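Alpha-glucosidase (PDB 5XFM) hydrolyses beta-L-arabinopyranosides and alpha-galactosides as a bifunctional, calcium-containing enzyme of glycoside hydrolase family 97. Local coordinates at residues T212-R217 / L437-E442; V282-E287 / W441-P446; T288-R293 / D422-G427. The protein carries 1 engineered substitution. One frame throughout, in Å; residues are numbered along the deposited sequence.

Interaction 1. Residues T212-R217 / L437-E442; sequences TGVDSR and LPRGWE
Val-214 and Trp-441 owe their meeting places with the opposite segment to their first torsions. In Val-214 the CG2 methyl sits beside the backbone N (chi1 173°) and is laid along the aliphatic stem of Arg-439, the two side chains pointing the same way, with CG2 3.6 Å from CD of the arginine. In Trp-441 the indole likewise swings beside its own backbone N (chi1 -75°), which carries NE1 out to the carbonyl of Val-214. That bond, NE1 to O at 3.1 Å, lies nearly along the C=O axis, although the oxygen is tilted a little from the indole plane. Over one indole face lies the backbone N of Arg-439, 3.3 Å above the ring plane, and Tyr-416 and Tyr-445 meet the tryptophan edge-to-face. A second bond joins the backbones directly: Gly-213 N donates to Arg-439 O at 3.0 Å. Next to it, OG1 of Thr-212 approaches CA of Gly-440 to 3.3 Å, its hydrogen bond being made to Pro-278 O. A beta carbon on Gly-440, the N-cap residue of helix 441-444, would run into that hydroxyl, and its positive phi also suits glycine. The guanidinium of Arg-439 is held by a salt bridge to Glu-211 and by bonds to Thr-436, Ser-221 and Tyr-173. Chemically, then, in this buried seam between the N-terminal domain and the catalytic barrel an indole N-H and a peptide N-H satisfy two carbonyls, and the arginine, its charge probably offset by Glu-211, lends its methylenes to packing.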
# COMPACT_ATOMS: atom_id res chain seq x y z
N THR A 212 4.39 -7.01 -7.70
CA THR A 212 4.93 -7.40 -6.40
C THR A 212 6.24 -8.17 -6.54
O THR A 212 6.58 -8.67 -7.62
CB THR A 212 3.93 -8.25 -5.61
OG1 THR A 212 4.41 -8.45 -4.28
CG2 THR A 212 3.72 -9.60 -6.29
N GLY A 213 6.96 -8.28 -5.43
CA GLY A 213 8.23 -8.99 -5.41
C GLY A 213 9.34 -8.16 -6.02
O GLY A 213 10.30 -8.71 -6.57
N VAL A 214 9.22 -6.84 -5.90
CA VAL A 214 10.32 -5.96 -6.29
C VAL A 214 11.30 -5.78 -5.14
O VAL A 214 10.94 -5.31 -4.06
CB VAL A 214 9.81 -4.58 -6.73
CG1 VAL A 214 10.99 -3.63 -6.96
CG2 VAL A 214 8.93 -4.71 -7.96
N ASP A 215 12.55 -6.17 -5.38
CA ASP A 215 13.60 -5.97 -4.40
C ASP A 215 14.82 -5.41 -5.10
O ASP A 215 14.71 -4.81 -6.16
CB ASP A 215 13.94 -7.28 -3.67
CG ASP A 215 14.20 -8.45 -4.61
OD1 ASP A 215 14.84 -8.26 -5.68
OD2 ASP A 215 13.77 -9.57 -4.28
N SER A 216 15.99 -5.67 -4.53
CA SER A 216 17.23 -5.10 -5.04
C SER A 216 17.55 -5.56 -6.47
O SER A 216 18.39 -4.96 -7.14
CB SER A 216 18.39 -5.43 -4.09
OG SER A 216 18.66 -6.82 -4.07
N ARG A 217 16.91 -6.62 -6.93
CA ARG A 217 17.23 -7.21 -8.23
C ARG A 217 16.49 -6.56 -9.41
O ARG A 217 16.63 -6.99 -10.55
CB ARG A 217 16.96 -8.72 -8.21
CG ARG A 217 18.07 -9.51 -7.52
CD ARG A 217 17.64 -10.91 -7.13
NE ARG A 217 16.59 -10.90 -6.11
CZ ARG A 217 15.79 -11.94 -5.84
NH1 ARG A 217 15.92 -13.07 -6.52
NH2 ARG A 217 14.87 -11.84 -4.90
N LEU A 437 5.63 2.73 -3.48
CA LEU A 437 4.65 1.74 -3.08
C LEU A 437 5.35 0.48 -2.59
O LEU A 437 6.34 0.06 -3.19
CB LEU A 437 3.72 1.40 -4.26
CG LEU A 437 2.59 0.40 -4.02
CD1 LEU A 437 1.46 1.11 -3.32
CD2 LEU A 437 2.11 -0.26 -5.32
N PRO A 438 4.85 -0.12 -1.49
CA PRO A 438 5.39 -1.40 -1.03
C PRO A 438 4.95 -2.51 -1.98
O PRO A 438 3.81 -2.50 -2.46
CB PRO A 438 4.76 -1.58 0.36
CG PRO A 438 3.47 -0.82 0.26
CD PRO A 438 3.78 0.37 -0.61
N ARG A 439 5.84 -3.44 -2.28
CA ARG A 439 5.52 -4.46 -3.27
C ARG A 439 5.63 -5.86 -2.67
O ARG A 439 6.57 -6.61 -2.97
CB ARG A 439 6.43 -4.28 -4.49
CG ARG A 439 5.92 -3.21 -5.46
CD ARG A 439 7.07 -2.36 -5.96
NE ARG A 439 6.74 -1.46 -7.06
CZ ARG A 439 6.69 -0.13 -6.96
NH1 ARG A 439 6.90 0.46 -5.80
NH2 ARG A 439 6.41 0.60 -8.03
N GLY A 440 4.68 -6.20 -1.81
CA GLY A 440 4.71 -7.48 -1.11
C GLY A 440 5.73 -7.45 0.01
O GLY A 440 6.21 -8.50 0.45
N TRP A 441 6.07 -6.25 0.48
CA TRP A 441 7.19 -6.10 1.40
C TRP A 441 6.98 -6.67 2.82
O TRP A 441 7.97 -7.03 3.47
CB TRP A 441 7.57 -4.61 1.48
CG TRP A 441 8.31 -4.14 0.25
CD1 TRP A 441 8.49 -4.85 -0.91
CD2 TRP A 441 9.00 -2.90 0.07
NE1 TRP A 441 9.24 -4.12 -1.80
CE2 TRP A 441 9.56 -2.92 -1.23
CE3 TRP A 441 9.20 -1.77 0.87
CZ2 TRP A 441 10.30 -1.85 -1.73
CZ3 TRP A 441 9.94 -0.71 0.37
CH2 TRP A 441 10.48 -0.76 -0.93
N GLU A 442 5.74 -6.80 3.28
CA GLU A 442 5.47 -7.39 4.59
C GLU A 442 5.97 -8.84 4.67
O GLU A 442 6.56 -9.25 5.67
CB GLU A 442 3.96 -7.37 4.92
CG GLU A 442 3.35 -5.98 5.16
CD GLU A 442 2.76 -5.36 3.90
OE1 GLU A 442 3.14 -5.80 2.79
OE2 GLU A 442 1.91 -4.45 4.02

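Interaction 2. Residues V282-E287 / W441-P446; sequences VSPLYE and WERMYP
Tyr-286 offers one ring face to Pro-446, whose CD sits 3.9 Å from the ring centroid in a CH-pi contact offset to the rim. Its side chain and that of Tyr-445 cross at about a right angle, CE1 of Tyr-286 coming to the edge of the Tyr-445 ring, 3.7 Å from CD1. Against one face of the Arg-443 guanidinium lies CD of Pro-284, while Val-282 O and a water are at its edge. NE of Arg-443 gives that carbonyl a weak bond of 3.2 Å, and the water bonds Ser-283 OG and, weakly, Val-282 O and Arg-443 NH2. The straight bond here is in the backbone: Leu-285 N donates to Met-444 O at 3.0 Å with an N-H...O angle of 169°. Chi1 of Val-282 (-54°) sets CG2 between N and the carbonyl carbon, from where it touches CG of Met-444 at 4.0 Å. Outside the segments, Tyr-286 OH bonds Asn-447 and Tyr-445 OH bonds Glu-417. The linker from the N-terminal domain is thus held to the end of helix 441-444 by one nearly straight backbone bond and a ring-and-proline surface, to which Arg-443 adds a weak NE bond and a face against Pro-284, its NH1 going to Gln-84.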
# COMPACT_ATOMS: atom_id res chain seq x y z
N VAL A 282 5.32 -14.28 -3.32
CA VAL A 282 6.63 -13.93 -2.77
C VAL A 282 6.93 -14.67 -1.45
O VAL A 282 6.02 -15.15 -0.78
CB VAL A 282 6.76 -12.41 -2.53
CG1 VAL A 282 6.44 -11.65 -3.82
CG2 VAL A 282 5.83 -11.95 -1.41
N SER A 283 8.20 -14.72 -1.09
CA SER A 283 8.64 -15.37 0.15
C SER A 283 9.59 -14.47 0.93
O SER A 283 10.23 -13.60 0.34
CB SER A 283 9.31 -16.72 -0.18
OG SER A 283 8.53 -17.45 -1.11
N PRO A 284 9.70 -14.68 2.26
CA PRO A 284 10.66 -13.94 3.07
C PRO A 284 12.09 -14.08 2.56
O PRO A 284 12.50 -15.17 2.16
CB PRO A 284 10.51 -14.58 4.46
CG PRO A 284 9.10 -15.03 4.50
CD PRO A 284 8.77 -15.47 3.09
N LEU A 285 12.83 -12.97 2.56
CA LEU A 285 14.21 -12.97 2.07
C LEU A 285 15.21 -13.17 3.21
O LEU A 285 16.40 -13.38 2.97
CB LEU A 285 14.50 -11.67 1.33
CG LEU A 285 13.78 -11.59 -0.03
CD1 LEU A 285 13.78 -10.18 -0.58
CD2 LEU A 285 14.37 -12.58 -1.03
N TYR A 286 14.72 -13.11 4.45
CA TYR A 286 15.51 -13.51 5.60
C TYR A 286 14.62 -13.89 6.78
O TYR A 286 13.41 -13.62 6.78
CB TYR A 286 16.52 -12.43 6.02
CG TYR A 286 16.00 -11.01 6.19
CD1 TYR A 286 16.03 -10.12 5.13
CD2 TYR A 286 15.53 -10.56 7.42
CE1 TYR A 286 15.58 -8.82 5.28
CE2 TYR A 286 15.07 -9.26 7.58
CZ TYR A 286 15.10 -8.40 6.50
OH TYR A 286 14.65 -7.10 6.63
N GLU A 287 15.22 -14.59 7.73
CA GLU A 287 14.54 -15.01 8.94
C GLU A 287 14.93 -14.02 10.03
O GLU A 287 16.04 -13.49 10.01
CB GLU A 287 14.97 -16.43 9.32
CG GLU A 287 14.51 -17.55 8.37
CD GLU A 287 13.02 -17.88 8.45
OE1 GLU A 287 12.69 -19.05 8.76
OE2 GLU A 287 12.19 -17.00 8.17
N TRP A 441 6.07 -6.25 0.48
CA TRP A 441 7.19 -6.10 1.40
C TRP A 441 6.98 -6.67 2.82
O TRP A 441 7.97 -7.03 3.47
CB TRP A 441 7.57 -4.61 1.48
CG TRP A 441 8.31 -4.14 0.25
CD1 TRP A 441 8.49 -4.85 -0.91
CD2 TRP A 441 9.00 -2.90 0.07
NE1 TRP A 441 9.24 -4.12 -1.80
CE2 TRP A 441 9.56 -2.92 -1.23
CE3 TRP A 441 9.20 -1.77 0.87
CZ2 TRP A 441 10.30 -1.85 -1.73
CZ3 TRP A 441 9.94 -0.71 0.37
CH2 TRP A 441 10.48 -0.76 -0.93
N GLU A 442 5.74 -6.80 3.28
CA GLU A 442 5.47 -7.39 4.59
C GLU A 442 5.97 -8.84 4.67
O GLU A 442 6.56 -9.25 5.67
CB GLU A 442 3.96 -7.37 4.92
CG GLU A 442 3.35 -5.98 5.16
CD GLU A 442 2.76 -5.36 3.90
OE1 GLU A 442 3.14 -5.80 2.79
OE2 GLU A 442 1.91 -4.45 4.02
N ARG A 443 5.74 -9.60 3.61
CA ARG A 443 6.18 -10.98 3.56
C ARG A 443 7.67 -11.04 3.26
O ARG A 443 8.40 -11.82 3.87
CB ARG A 443 5.40 -11.78 2.52
CG ARG A 443 5.72 -13.26 2.55
CD ARG A 443 4.52 -14.08 2.13
NE ARG A 443 4.82 -15.51 2.16
CZ ARG A 443 4.71 -16.26 3.25
NH1 ARG A 443 4.33 -15.71 4.40
NH2 ARG A 443 5.00 -17.56 3.21
N MET A 444 8.13 -10.22 2.32
CA MET A 444 9.53 -10.24 1.95
C MET A 444 10.46 -9.83 3.11
O MET A 444 11.55 -10.39 3.24
CB MET A 444 9.77 -9.34 0.74
CG MET A 444 9.10 -9.87 -0.52
SD MET A 444 8.78 -8.65 -1.78
CE MET A 444 10.44 -8.31 -2.37
N TYR A 445 10.01 -8.89 3.95
CA TYR A 445 10.83 -8.36 5.05
C TYR A 445 10.13 -8.42 6.42
O TYR A 445 9.22 -7.63 6.68
CB TYR A 445 11.23 -6.91 4.76
CG TYR A 445 11.85 -6.71 3.39
CD1 TYR A 445 13.19 -7.00 3.17
CD2 TYR A 445 11.09 -6.24 2.33
CE1 TYR A 445 13.76 -6.81 1.92
CE2 TYR A 445 11.64 -6.06 1.09
CZ TYR A 445 12.97 -6.34 0.88
OH TYR A 445 13.52 -6.16 -0.37
N PRO A 446 10.61 -9.31 7.31
CA PRO A 446 10.01 -9.56 8.63
C PRO A 446 9.87 -8.32 9.51
O PRO A 446 8.97 -8.28 10.35
CB PRO A 446 10.99 -10.54 9.28
CG PRO A 446 11.68 -11.21 8.13
CD PRO A 446 11.77 -10.18 7.04
O HOH W 1 6.57 -18.32 0.33

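Interaction 3. Residues T288-R293 / D422-G427; sequences TKHDYR and DADDHG
OD1 of Asp-424 is gripped by two hydroxyls of segment 288-293. Thr-288 OG1 donates at 2.6 Å to its syn lone pair; Tyr-292 OH donates, also at 2.6 Å, but from above the carboxylate plane. The phenol ring and the carboxylate planes are turned 59° apart, and OD1 lies in the plane of the ring at its edge. The carboxylate gets there because CG of Asp-424 is anti to its own N (chi1 -178°), extending from the helix to the linker. A water donating to OD2 also accepts from Lys-289 N, so both oxygens are engaged, an arrangement likely to favour the charged form. Thr-288 OG1 does double duty, accepting from His-290 N at 3.1 Å in an ST turn. The His-290 imidazole lies flat over Gly-427, CA 3.4 Å from the ring centroid, a CH-pi contact where a side chain at the glycine would crowd NE2. Tyr-292 slots in alongside, CE1 3.5 Å from Gly-427 O at the ring edge, with His-290 CB over one face. With an alanine at Asp-424, the Thr-288 and Tyr-292 hydroxyls would probably lose their shared acceptor, and the water its partner in OD2. Gly-427, with positive phi, is the C-prime residue of a Schellman motif that ends helix 410-425. The site is a helix-to-strand turn of the TIM-barrel-type catalytic domain, between helix 410-425 and strand 429-432, pinned to the linker that runs into the barrel's strand 295-299.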
# COMPACT_ATOMS: atom_id res chain seq x y z
N THR A 288 14.01 -13.72 10.95
CA THR A 288 14.37 -12.83 12.03
C THR A 288 14.43 -13.56 13.38
O THR A 288 13.69 -14.51 13.61
CB THR A 288 13.39 -11.65 12.14
OG1 THR A 288 13.89 -10.70 13.10
CG2 THR A 288 12.01 -12.12 12.54
N LYS A 289 15.32 -13.10 14.24
CA LYS A 289 15.43 -13.61 15.60
C LYS A 289 14.57 -12.79 16.56
O LYS A 289 14.42 -13.13 17.73
CB LYS A 289 16.89 -13.56 16.08
CG LYS A 289 17.87 -14.38 15.26
CD LYS A 289 19.30 -14.18 15.75
CE LYS A 289 20.31 -14.90 14.86
NZ LYS A 289 19.76 -16.19 14.35
N HIS A 290 14.00 -11.70 16.05
CA HIS A 290 13.24 -10.79 16.91
C HIS A 290 11.74 -10.98 16.82
O HIS A 290 11.19 -11.27 15.76
CB HIS A 290 13.60 -9.35 16.58
CG HIS A 290 15.06 -9.04 16.76
ND1 HIS A 290 15.92 -8.90 15.69
CD2 HIS A 290 15.80 -8.87 17.88
CE1 HIS A 290 17.14 -8.65 16.15
NE2 HIS A 290 17.09 -8.63 17.47
N ASP A 291 11.08 -10.79 17.96
CA ASP A 291 9.63 -10.86 18.07
C ASP A 291 9.10 -9.43 18.07
O ASP A 291 8.94 -8.82 19.13
CB ASP A 291 9.22 -11.62 19.34
CG ASP A 291 7.72 -11.81 19.45
OD1 ASP A 291 7.00 -11.63 18.45
OD2 ASP A 291 7.26 -12.17 20.56
N TYR A 292 8.83 -8.90 16.88
CA TYR A 292 8.51 -7.49 16.74
C TYR A 292 7.09 -7.22 17.22
O TYR A 292 6.14 -7.90 16.82
CB TYR A 292 8.68 -7.03 15.30
CG TYR A 292 10.13 -7.00 14.85
CD1 TYR A 292 11.03 -6.10 15.38
CD2 TYR A 292 10.59 -7.90 13.91
CE1 TYR A 292 12.35 -6.08 14.98
CE2 TYR A 292 11.90 -7.90 13.50
CZ TYR A 292 12.78 -6.99 14.04
OH TYR A 292 14.09 -6.99 13.62
N ARG A 293 6.97 -6.23 18.09
CA ARG A 293 5.70 -5.90 18.72
C ARG A 293 5.04 -4.72 18.01
O ARG A 293 5.63 -3.65 17.88
CB ARG A 293 5.92 -5.60 20.20
CG ARG A 293 4.66 -5.27 20.99
CD ARG A 293 5.01 -4.81 22.40
NE ARG A 293 3.84 -4.50 23.21
CZ ARG A 293 3.90 -4.06 24.46
NH1 ARG A 293 5.07 -3.88 25.05
NH2 ARG A 293 2.78 -3.80 25.13
N ASP A 422 19.96 -4.23 7.70
CA ASP A 422 20.75 -3.75 8.85
C ASP A 422 19.83 -3.50 10.06
O ASP A 422 20.17 -3.83 11.22
CB ASP A 422 21.52 -2.48 8.48
CG ASP A 422 22.68 -2.74 7.53
OD1 ASP A 422 23.15 -3.90 7.44
OD2 ASP A 422 23.13 -1.79 6.86
N ALA A 423 18.67 -2.94 9.78
CA ALA A 423 17.66 -2.71 10.81
C ALA A 423 17.32 -4.00 11.52
O ALA A 423 17.36 -4.05 12.75
CB ALA A 423 16.41 -2.09 10.21
N ASP A 424 16.98 -5.03 10.76
CA ASP A 424 16.67 -6.31 11.38
C ASP A 424 17.83 -6.84 12.18
O ASP A 424 17.63 -7.45 13.23
CB ASP A 424 16.26 -7.37 10.38
CG ASP A 424 15.89 -8.67 11.06
OD1 ASP A 424 14.85 -8.68 11.76
OD2 ASP A 424 16.66 -9.66 10.97
N ASP A 425 19.05 -6.64 11.68
CA ASP A 425 20.23 -7.07 12.44
C ASP A 425 20.29 -6.35 13.80
O ASP A 425 20.88 -6.86 14.75
CB ASP A 425 21.51 -6.82 11.66
CG ASP A 425 21.69 -7.80 10.51
OD1 ASP A 425 21.11 -8.90 10.57
OD2 ASP A 425 22.41 -7.47 9.54
N HIS A 426 19.69 -5.16 13.88
CA HIS A 426 19.70 -4.44 15.16
C HIS A 426 18.33 -4.37 15.83
O HIS A 426 18.07 -3.48 16.63
CB HIS A 426 20.25 -3.04 14.96
CG HIS A 426 21.65 -3.04 14.43
ND1 HIS A 426 21.94 -3.07 13.08
CD2 HIS A 426 22.84 -3.04 15.07
CE1 HIS A 426 23.25 -3.07 12.91
NE2 HIS A 426 23.82 -3.05 14.10
N GLY A 427 17.46 -5.33 15.50
CA GLY A 427 16.15 -5.45 16.11
C GLY A 427 15.25 -4.25 15.93
O GLY A 427 14.44 -3.93 16.81
O HOH W 2 17.45 -10.89 13.14

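Overall arrangement
From the N terminus, the chain first leaves strand 206-212 of the N-terminal beta domain through 212-217, which interaction 1 joins to 437-442. Further on comes the linker, 282-287 and then 288-293, before the barrel begins. Interaction 3 closes the shortest loop, to the end of helix 410-425, and lies within the spans of both others. Interactions 1 and 2 overlap, each ending on helix 441-444 and sharing Trp-441 and Glu-442; their centres are about 9 Å apart. Interactions 2 and 3 touch through Tyr-286 with Asp-424 and Pro-446 with Thr-288. Together the three tie the beta domain and the linker to helices 410-425 and 441-444 of the barrel region.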